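Local coordinates for protein halohydrin dehalogenase (Rhizobium radiobacter, PDB 4IY1) that probably catalyses the reversible loss of halide from vicinal halohydrins to give epoxides, and opens epoxides with nucleophiles such as cyanide, at residues B[27-41]-B[51-63]. The protein carries 37 engineered substitutions. Numbering follows the deposited sequence.
Sequences TVACHDESFKHQDEL and LIPMSEQEPVELI. Engineered in segment 27-41: His37 (natural residue Gln), Gln38 (natural residue Lys). Engineered in segment 51-63: Ile52 (natural residue Lys), Val60 (natural residue Ala).
Pro53 lays its CB over one face of the Phe35 ring, a CH-pi contact 3.8 Å from that CB to the ring centroid and 29° off the ring normal. Asp32 CB covers the opposite face, 3.6 Å above the plane over its centre, while Cys30 O lies at the edge in the ring plane. The imidazole of His31 turns its edge to the turn before helix 59-70: CD2 is 3.6 Å from Glu56 O, with Gln57 O near the ring plane. His31 ND1 accepts a hydrogen bond from Asn8 N, and CB rests against Leu62 CD2.

The third flat group, the Gln57 amide, bridges both segments. Its chain is bent at chi2 (-59°), and this fold brings NE2 back to donate to Asp32 O across the contact (3.0 Å) and to Ser55 O within its own turn (2.7 Å), both nearly in the amide plane. Two bonds thereby fix the amide's rotation. Asp32 O is also gripped by Phe35 N, which arrives from the opposite face of the carbonyl plane. Lys36 crosses Gln57 at about a right angle, its CG 3.5 Å from Gln57 CD. A water accepts from Asp32 N and lies close to Met54 O and Glu56 O.

Parallel strand pairing continues the join: Ile52 N donates to Val28 O, Cys30 N to Ile52 O, and Met54 N to Cys30 O (2.9 Å). Leu51 lies beside Val28, CD2 against Val28 CB, its CB and CD1 on Cys30 SG, whereas the engineered Ile52 reaches Thr27 with CD1.

Such pairing illustrates the beta-alpha-beta crossover of a Rossmann-type sheet. Strand 52-53 is outermost within the chain, beside 27-30, which pairs in turn with 3-6; helix 38-47 links the pair, helix 59-70 packs on Ala29, Ile52 and Met54, and helix 14-23 meets Val28 and Leu51.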
ATOM      1  N   THR B  27      33.662  -4.175 -10.021  1.00 37.00           N
ATOM      2  CA  THR B  27      34.453  -2.956  -9.951  1.00 37.60           C
ATOM      3  C   THR B  27      33.564  -1.761  -9.607  1.00 35.65           C
ATOM      4  O   THR B  27      32.732  -1.353 -10.422  1.00 35.47           O
ATOM      5  CB  THR B  27      35.137  -2.676 -11.292  1.00 35.37           C
ATOM      6  OG1 THR B  27      35.850  -3.842 -11.697  1.00 49.01           O
ATOM      7  CG2 THR B  27      36.096  -1.532 -11.158  1.00 33.10           C
ATOM      8  N   VAL B  28      33.816  -1.154  -8.451  1.00 33.81           N
ATOM      9  CA  VAL B  28      32.952  -0.146  -7.879  1.00 33.01           C
ATOM     10  C   VAL B  28      33.536   1.252  -7.964  1.00 41.77           C
ATOM     11  O   VAL B  28      34.452   1.598  -7.212  1.00 41.62           O
ATOM     12  CB  VAL B  28      32.635  -0.458  -6.403  1.00 31.89           C
ATOM     13  CG1 VAL B  28      31.556   0.487  -5.874  1.00 33.22           C
ATOM     14  CG2 VAL B  28      32.185  -1.905  -6.273  1.00 28.56           C
ATOM     15  N   ALA B  29      32.912   2.094  -8.787  1.00 38.57           N
ATOM     16  CA  ALA B  29      33.202   3.524  -8.784  1.00 35.51           C
ATOM     17  C   ALA B  29      32.347   4.239  -7.758  1.00 37.91           C
ATOM     18  O   ALA B  29      31.163   3.914  -7.583  1.00 37.69           O
ATOM     19  CB  ALA B  29      32.981   4.105 -10.162  1.00 35.20           C
ATOM     20  N   CYS B  30      32.959   5.183  -7.053  1.00 34.54           N
ATOM     21  CA  CYS B  30      32.315   5.861  -5.933  1.00 36.84           C
ATOM     22  C   CYS B  30      32.284   7.348  -6.170  1.00 41.50           C
ATOM     23  O   CYS B  30      33.288   7.952  -6.578  1.00 42.31           O
ATOM     24  CB  CYS B  30      33.075   5.611  -4.638  1.00 39.62           C
ATOM     25  SG  CYS B  30      33.214   3.879  -4.191  1.00 40.15           S
ATOM     26  N   HIS B  31      31.190   7.960  -5.749  1.00 34.12           N
ATOM     27  CA  HIS B  31      31.046   9.387  -5.852  1.00 29.89           C
ATOM     28  C   HIS B  31      30.831   9.959  -4.485  1.00 33.14           C
ATOM     29  O   HIS B  31      30.277   9.298  -3.592  1.00 34.14           O
ATOM     30  CB  HIS B  31      29.900   9.726  -6.808  1.00 34.68           C
ATOM     31  CG  HIS B  31      29.147  10.989  -6.453  1.00 32.32           C
ATOM     32  ND1 HIS B  31      28.334  11.074  -5.384  1.00 32.06           N
ATOM     33  CD2 HIS B  31      29.109  12.233  -7.071  1.00 41.33           C
ATOM     34  CE1 HIS B  31      27.855  12.326  -5.281  1.00 30.02           C
ATOM     35  NE2 HIS B  31      28.315  13.031  -6.321  1.00 38.45           N
ATOM     36  N   ASP B  32      31.375  11.150  -4.263  1.00 27.23           N
ATOM     37  CA  ASP B  32      31.091  11.896  -3.051  1.00 32.49           C
ATOM     38  C   ASP B  32      31.379  13.365  -3.278  1.00 36.80           C
ATOM     39  O   ASP B  32      32.208  13.733  -4.136  1.00 38.41           O
ATOM     40  CB  ASP B  32      31.933  11.383  -1.880  1.00 37.23           C
ATOM     41  CG  ASP B  32      31.413  11.857  -0.555  1.00 32.00           C
ATOM     42  OD1 ASP B  32      31.926  12.856  -0.025  1.00 41.00           O
ATOM     43  OD2 ASP B  32      30.426  11.291  -0.062  1.00 38.08           O
ATOM     44  N   GLU B  33      30.635  14.203  -2.571  1.00 36.43           N
ATOM     45  CA  GLU B  33      30.788  15.646  -2.692  1.00 44.26           C
ATOM     46  C   GLU B  33      32.241  16.007  -2.353  1.00 46.04           C
ATOM     47  O   GLU B  33      32.898  16.781  -3.060  1.00 45.77           O
ATOM     48  CB  GLU B  33      29.797  16.345  -1.751  1.00 42.97           C
ATOM     49  CG  GLU B  33      29.582  17.823  -2.016  1.00 62.47           C
ATOM     50  CD  GLU B  33      28.396  18.393  -1.244  1.00 74.16           C
ATOM     51  OE1 GLU B  33      27.415  17.653  -1.013  1.00 65.19           O
ATOM     52  OE2 GLU B  33      28.419  19.598  -0.898  1.00 68.42           O
ATOM     53  N   SER B  34      32.786  15.310  -1.366  1.00 44.72           N
ATOM     54  CA  SER B  34      34.102  15.637  -0.866  1.00 40.69           C
ATOM     55  C   SER B  34      35.193  15.240  -1.858  1.00 45.27           C
ATOM     56  O   SER B  34      36.334  15.668  -1.730  1.00 56.98           O
ATOM     57  CB  SER B  34      34.334  14.991   0.490  1.00 40.53           C
ATOM     58  OG  SER B  34      34.815  13.671   0.331  1.00 41.30           O
ATOM     59  N   PHE B  35      34.849  14.436  -2.857  1.00 36.65           N
ATOM     60  CA  PHE B  35      35.834  14.054  -3.859  1.00 38.39           C
ATOM     61  C   PHE B  35      36.104  15.191  -4.837  1.00 38.77           C
ATOM     62  O   PHE B  35      36.715  14.976  -5.884  1.00 47.03           O
ATOM     63  CB  PHE B  35      35.422  12.797  -4.622  1.00 41.68           C
ATOM     64  CG  PHE B  35      35.357  11.563  -3.777  1.00 44.60           C
ATOM     65  CD1 PHE B  35      34.689  10.435  -4.228  1.00 46.25           C
ATOM     66  CD2 PHE B  35      35.873  11.556  -2.493  1.00 52.68           C
ATOM     67  CE1 PHE B  35      34.571   9.313  -3.426  1.00 37.98           C
ATOM     68  CE2 PHE B  35      35.808  10.420  -1.705  1.00 44.71           C
ATOM     69  CZ  PHE B  35      35.160   9.296  -2.172  1.00 40.89           C
ATOM     70  N   LYS B  36      35.539  16.359  -4.548  1.00 41.01           N
ATOM     71  CA  LYS B  36      35.894  17.606  -5.236  1.00 44.65           C
ATOM     72  C   LYS B  36      37.359  17.949  -4.968  1.00 54.38           C
ATOM     73  O   LYS B  36      38.114  18.284  -5.875  1.00 50.82           O
ATOM     74  CB  LYS B  36      35.020  18.750  -4.723  1.00 38.71           C
ATOM     75  CG  LYS B  36      33.645  18.813  -5.363  1.00 57.50           C
ATOM     76  CD  LYS B  36      32.916  20.106  -5.008  1.00 51.84           C
ATOM     77  CE  LYS B  36      33.222  20.526  -3.584  1.00 51.60           C
ATOM     78  NZ  LYS B  36      32.005  20.406  -2.742  1.00 72.35           N
ATOM     79  N   HIS B  37      37.738  17.864  -3.701  1.00 48.85           N
ATOM     80  CA  HIS B  37      39.093  18.113  -3.259  1.00 53.53           C
ATOM     81  C   HIS B  37      39.937  16.870  -3.335  1.00 59.60           C
ATOM     82  O   HIS B  37      39.694  15.900  -2.599  1.00 63.87           O
ATOM     83  CB  HIS B  37      39.039  18.596  -1.821  1.00 51.57           C
ATOM     84  CG  HIS B  37      37.856  19.476  -1.531  1.00 50.98           C
ATOM     85  ND1 HIS B  37      36.931  19.162  -0.604  1.00 55.29           N
ATOM     86  CD2 HIS B  37      37.414  20.645  -2.147  1.00 51.44           C
ATOM     87  CE1 HIS B  37      35.981  20.114  -0.582  1.00 61.82           C
ATOM     88  NE2 HIS B  37      36.286  21.028  -1.518  1.00 57.92           N
ATOM     89  N   GLN B  38      40.993  16.919  -4.146  1.00 50.89           N
ATOM     90  CA  GLN B  38      41.870  15.761  -4.347  1.00 58.57           C
ATOM     91  C   GLN B  38      42.591  15.248  -3.093  1.00 52.96           C
ATOM     92  O   GLN B  38      42.968  14.081  -3.034  1.00 58.82           O
ATOM     93  CB  GLN B  38      42.876  16.021  -5.458  1.00 58.65           C
ATOM     94  CG  GLN B  38      44.074  16.825  -5.002  1.00 74.11           C
ATOM     95  CD  GLN B  38      45.226  16.734  -5.978  1.00 84.15           C
ATOM     96  OE1 GLN B  38      45.091  16.161  -7.062  1.00 97.28           O
ATOM     97  NE2 GLN B  38      46.366  17.304  -5.604  1.00 79.97           N
ATOM     98  N   ASP B  39      42.778  16.106  -2.092  1.00 55.21           N
ATOM     99  CA  ASP B  39      43.154  15.630  -0.760  1.00 56.17           C
ATOM    100  C   ASP B  39      42.226  14.480  -0.418  1.00 58.68           C
ATOM    101  O   ASP B  39      42.648  13.325  -0.355  1.00 56.19           O
ATOM    102  CB  ASP B  39      42.977  16.726   0.293  1.00 64.70           C
ATOM    103  CG  ASP B  39      42.937  18.112  -0.339  1.00 89.46           C
ATOM    104  OD1 ASP B  39      43.947  18.501  -1.018  1.00119.61           O
ATOM    105  OD2 ASP B  39      41.899  18.817  -0.162  1.00 97.58           O
ATOM    106  N   GLU B  40      40.945  14.811  -0.279  1.00 47.51           N
ATOM    107  CA  GLU B  40      39.927  13.877   0.168  1.00 48.44           C
ATOM    108  C   GLU B  40      39.833  12.651  -0.734  1.00 46.88           C
ATOM    109  O   GLU B  40      39.758  11.519  -0.254  1.00 54.16           O
ATOM    110  CB  GLU B  40      38.579  14.587   0.248  1.00 48.62           C
ATOM    111  CG  GLU B  40      38.583  15.808   1.159  1.00 41.72           C
ATOM    112  CD  GLU B  40      38.173  15.469   2.581  1.00 60.25           C
ATOM    113  OE1 GLU B  40      38.557  16.212   3.505  1.00 76.39           O
ATOM    114  OE2 GLU B  40      37.439  14.479   2.785  1.00 58.61           O
ATOM    115  N   LEU B  41      39.866  12.868  -2.041  1.00 44.91           N
ATOM    116  CA  LEU B  41      39.831  11.745  -2.958  1.00 49.12           C
ATOM    117  C   LEU B  41      40.953  10.751  -2.637  1.00 54.64           C
ATOM    118  O   LEU B  41      40.706   9.559  -2.470  1.00 58.02           O
ATOM    119  CB  LEU B  41      39.898  12.215  -4.414  1.00 35.63           C
ATOM    120  CG  LEU B  41      39.512  11.193  -5.482  1.00 39.56           C
ATOM    121  CD1 LEU B  41      38.733  11.875  -6.582  1.00 38.51           C
ATOM    122  CD2 LEU B  41      40.721  10.478  -6.073  1.00 42.25           C
ATOM    123  N   LEU B  51      38.055   0.124  -3.909  1.00 49.60           N
ATOM    124  CA  LEU B  51      37.075   1.071  -4.461  1.00 44.76           C
ATOM    125  C   LEU B  51      37.746   2.094  -5.375  1.00 52.91           C
ATOM    126  O   LEU B  51      38.948   2.303  -5.292  1.00 55.19           O
ATOM    127  CB  LEU B  51      36.368   1.798  -3.333  1.00 36.05           C
ATOM    128  CG  LEU B  51      35.541   0.910  -2.411  1.00 41.54           C
ATOM    129  CD1 LEU B  51      34.885   1.753  -1.336  1.00 36.79           C
ATOM    130  CD2 LEU B  51      34.494   0.138  -3.212  1.00 38.56           C
ATOM    131  N   ILE B  52      36.965   2.720  -6.253  1.00 52.37           N
ATOM    132  CA  ILE B  52      37.510   3.660  -7.231  1.00 42.18           C
ATOM    133  C   ILE B  52      36.810   5.025  -7.171  1.00 48.84           C
ATOM    134  O   ILE B  52      35.871   5.282  -7.931  1.00 46.69           O
ATOM    135  CB  ILE B  52      37.391   3.106  -8.653  1.00 41.23           C
ATOM    136  CG1 ILE B  52      38.149   1.806  -8.789  1.00 38.49           C
ATOM    137  CG2 ILE B  52      37.926   4.104  -9.667  1.00 47.24           C
ATOM    138  CD1 ILE B  52      38.270   1.357 -10.222  1.00 43.29           C
ATOM    139  N   PRO B  53      37.254   5.904  -6.256  1.00 41.84           N
ATOM    140  CA  PRO B  53      36.564   7.184  -6.058  1.00 46.47           C
ATOM    141  C   PRO B  53      36.768   8.129  -7.249  1.00 45.64           C
ATOM    142  O   PRO B  53      37.789   8.038  -7.929  1.00 47.55           O
ATOM    143  CB  PRO B  53      37.232   7.751  -4.799  1.00 39.94           C
ATOM    144  CG  PRO B  53      38.597   7.156  -4.807  1.00 39.78           C
ATOM    145  CD  PRO B  53      38.496   5.807  -5.476  1.00 36.08           C
ATOM    146  N   MET B  54      35.790   8.996  -7.516  1.00 49.34           N
ATOM    147  CA  MET B  54      35.853   9.925  -8.663  1.00 49.07           C
ATOM    148  C   MET B  54      35.693  11.366  -8.199  1.00 49.19           C
ATOM    149  O   MET B  54      34.999  11.646  -7.215  1.00 49.49           O
ATOM    150  CB  MET B  54      34.765   9.614  -9.690  1.00 46.64           C
ATOM    151  CG  MET B  54      34.516   8.141  -9.924  1.00 45.65           C
ATOM    152  SD  MET B  54      35.706   7.451 -11.093  1.00 49.58           S
ATOM    153  CE  MET B  54      35.076   8.051 -12.643  1.00 44.39           C
ATOM    154  N   SER B  55      36.300  12.291  -8.934  1.00 49.43           N
ATOM    155  CA  SER B  55      36.140  13.710  -8.637  1.00 44.27           C
ATOM    156  C   SER B  55      34.791  14.204  -9.152  1.00 35.25           C
ATOM    157  O   SER B  55      34.170  15.085  -8.551  1.00 35.39           O
ATOM    158  CB  SER B  55      37.272  14.519  -9.280  1.00 46.05           C
ATOM    159  OG  SER B  55      37.389  14.198 -10.663  1.00 47.74           O
ATOM    160  N   GLU B  56      34.349  13.616 -10.261  1.00 41.28           N
ATOM    161  CA  GLU B  56      33.186  14.094 -11.020  1.00 40.71           C
ATOM    162  C   GLU B  56      31.957  14.242 -10.115  1.00 43.47           C
ATOM    163  O   GLU B  56      31.720  13.405  -9.251  1.00 47.44           O
ATOM    164  CB  GLU B  56      32.889  13.111 -12.149  1.00 36.30           C
ATOM    165  CG  GLU B  56      33.751  13.299 -13.389  1.00 41.54           C
ATOM    166  CD  GLU B  56      35.179  12.779 -13.244  1.00 43.89           C
ATOM    167  OE1 GLU B  56      36.038  13.251 -14.005  1.00 60.83           O
ATOM    168  OE2 GLU B  56      35.452  11.873 -12.431  1.00 34.53           O
ATOM    169  N   GLN B  57      31.230  15.345 -10.260  1.00 46.14           N
ATOM    170  CA  GLN B  57      30.166  15.693  -9.322  1.00 41.58           C
ATOM    171  C   GLN B  57      28.740  15.530  -9.860  1.00 46.97           C
ATOM    172  O   GLN B  57      27.836  15.205  -9.102  1.00 36.08           O
ATOM    173  CB  GLN B  57      30.337  17.109  -8.789  1.00 40.04           C
ATOM    174  CG  GLN B  57      31.531  17.273  -7.872  1.00 41.18           C
ATOM    175  CD  GLN B  57      31.449  16.369  -6.659  1.00 41.74           C
ATOM    176  OE1 GLN B  57      30.670  16.618  -5.754  1.00 36.20           O
ATOM    177  NE2 GLN B  57      32.297  15.343  -6.615  1.00 37.21           N
ATOM    178  N   GLU B  58      28.518  15.881 -11.119  1.00 43.05           N
ATOM    179  CA  GLU B  58      27.161  15.916 -11.670  1.00 38.94           C
ATOM    180  C   GLU B  58      26.853  14.615 -12.371  1.00 30.81           C
ATOM    181  O   GLU B  58      27.759  13.927 -12.820  1.00 34.58           O
ATOM    182  CB  GLU B  58      27.016  17.084 -12.660  1.00 44.25           C
ATOM    183  CG  GLU B  58      27.081  18.455 -12.007  1.00 42.54           C
ATOM    184  CD  GLU B  58      26.361  18.490 -10.680  1.00 46.11           C
ATOM    185  OE1 GLU B  58      26.948  18.971  -9.695  1.00 58.40           O
ATOM    186  OE2 GLU B  58      25.220  17.998 -10.606  1.00 55.34           O
ATOM    187  N   PRO B  59      25.565  14.301 -12.545  1.00 32.78           N
ATOM    188  CA  PRO B  59      25.209  12.965 -13.035  1.00 31.93           C
ATOM    189  C   PRO B  59      25.850  12.604 -14.374  1.00 33.36           C
ATOM    190  O   PRO B  59      26.371  11.509 -14.521  1.00 36.45           O
ATOM    191  CB  PRO B  59      23.685  13.027 -13.147  1.00 24.54           C
ATOM    192  CG  PRO B  59      23.302  13.996 -12.089  1.00 28.97           C
ATOM    193  CD  PRO B  59      24.382  15.041 -12.064  1.00 31.36           C
ATOM    194  N   VAL B  60      25.799  13.492 -15.360  1.00 35.69           N
ATOM    195  CA  VAL B  60      26.222  13.091 -16.698  1.00 34.87           C
ATOM    196  C   VAL B  60      27.756  12.981 -16.830  1.00 31.93           C
ATOM    197  O   VAL B  60      28.265  12.029 -17.400  1.00 28.57           O
ATOM    198  CB  VAL B  60      25.696  14.029 -17.801  1.00 38.37           C
ATOM    199  CG1 VAL B  60      26.390  13.679 -19.115  1.00 34.36           C
ATOM    200  CG2 VAL B  60      24.179  13.921 -17.939  1.00 31.74           C
ATOM    201  N   GLU B  61      28.494  13.942 -16.288  1.00 32.29           N
ATOM    202  CA  GLU B  61      29.949  13.809 -16.273  1.00 35.21           C
ATOM    203  C   GLU B  61      30.418  12.606 -15.423  1.00 38.51           C
ATOM    204  O   GLU B  61      31.398  11.932 -15.769  1.00 34.08           O
ATOM    205  CB  GLU B  61      30.606  15.096 -15.813  1.00 34.19           C
ATOM    206  CG  GLU B  61      30.129  15.574 -14.460  1.00 35.75           C
ATOM    207  CD  GLU B  61      31.090  16.540 -13.812  1.00 42.43           C
ATOM    208  OE1 GLU B  61      32.214  16.704 -14.339  1.00 53.62           O
ATOM    209  OE2 GLU B  61      30.763  17.065 -12.731  1.00 41.03           O
ATOM    210  N   LEU B  62      29.648  12.241 -14.402  1.00 37.48           N
ATOM    211  CA  LEU B  62      29.997  11.035 -13.637  1.00 33.57           C
ATOM    212  C   LEU B  62      29.850   9.758 -14.475  1.00 31.16           C
ATOM    213  O   LEU B  62      30.809   9.007 -14.654  1.00 35.09           O
ATOM    214  CB  LEU B  62      29.210  10.939 -12.339  1.00 31.23           C
ATOM    215  CG  LEU B  62      29.575   9.717 -11.457  1.00 33.08           C
ATOM    216  CD1 LEU B  62      30.964   9.870 -10.849  1.00 31.73           C
ATOM    217  CD2 LEU B  62      28.527   9.483 -10.365  1.00 32.19           C
ATOM    218  N   ILE B  63      28.668   9.534 -15.026  1.00 35.55           N
ATOM    219  CA  ILE B  63      28.444   8.392 -15.896  1.00 35.85           C
ATOM    220  C   ILE B  63      29.483   8.279 -17.042  1.00 39.34           C
ATOM    221  O   ILE B  63      29.992   7.190 -17.328  1.00 38.05           O
ATOM    222  CB  ILE B  63      27.029   8.432 -16.479  1.00 34.92           C
ATOM    223  CG1 ILE B  63      25.983   8.491 -15.350  1.00 43.59           C
ATOM    224  CG2 ILE B  63      26.789   7.247 -17.383  1.00 34.57           C
ATOM    225  CD1 ILE B  63      25.948   7.277 -14.455  1.00 43.77           C
TER
HETATM  226  O   HOH W   1      32.491  12.316  -6.688  1.00 38.19           O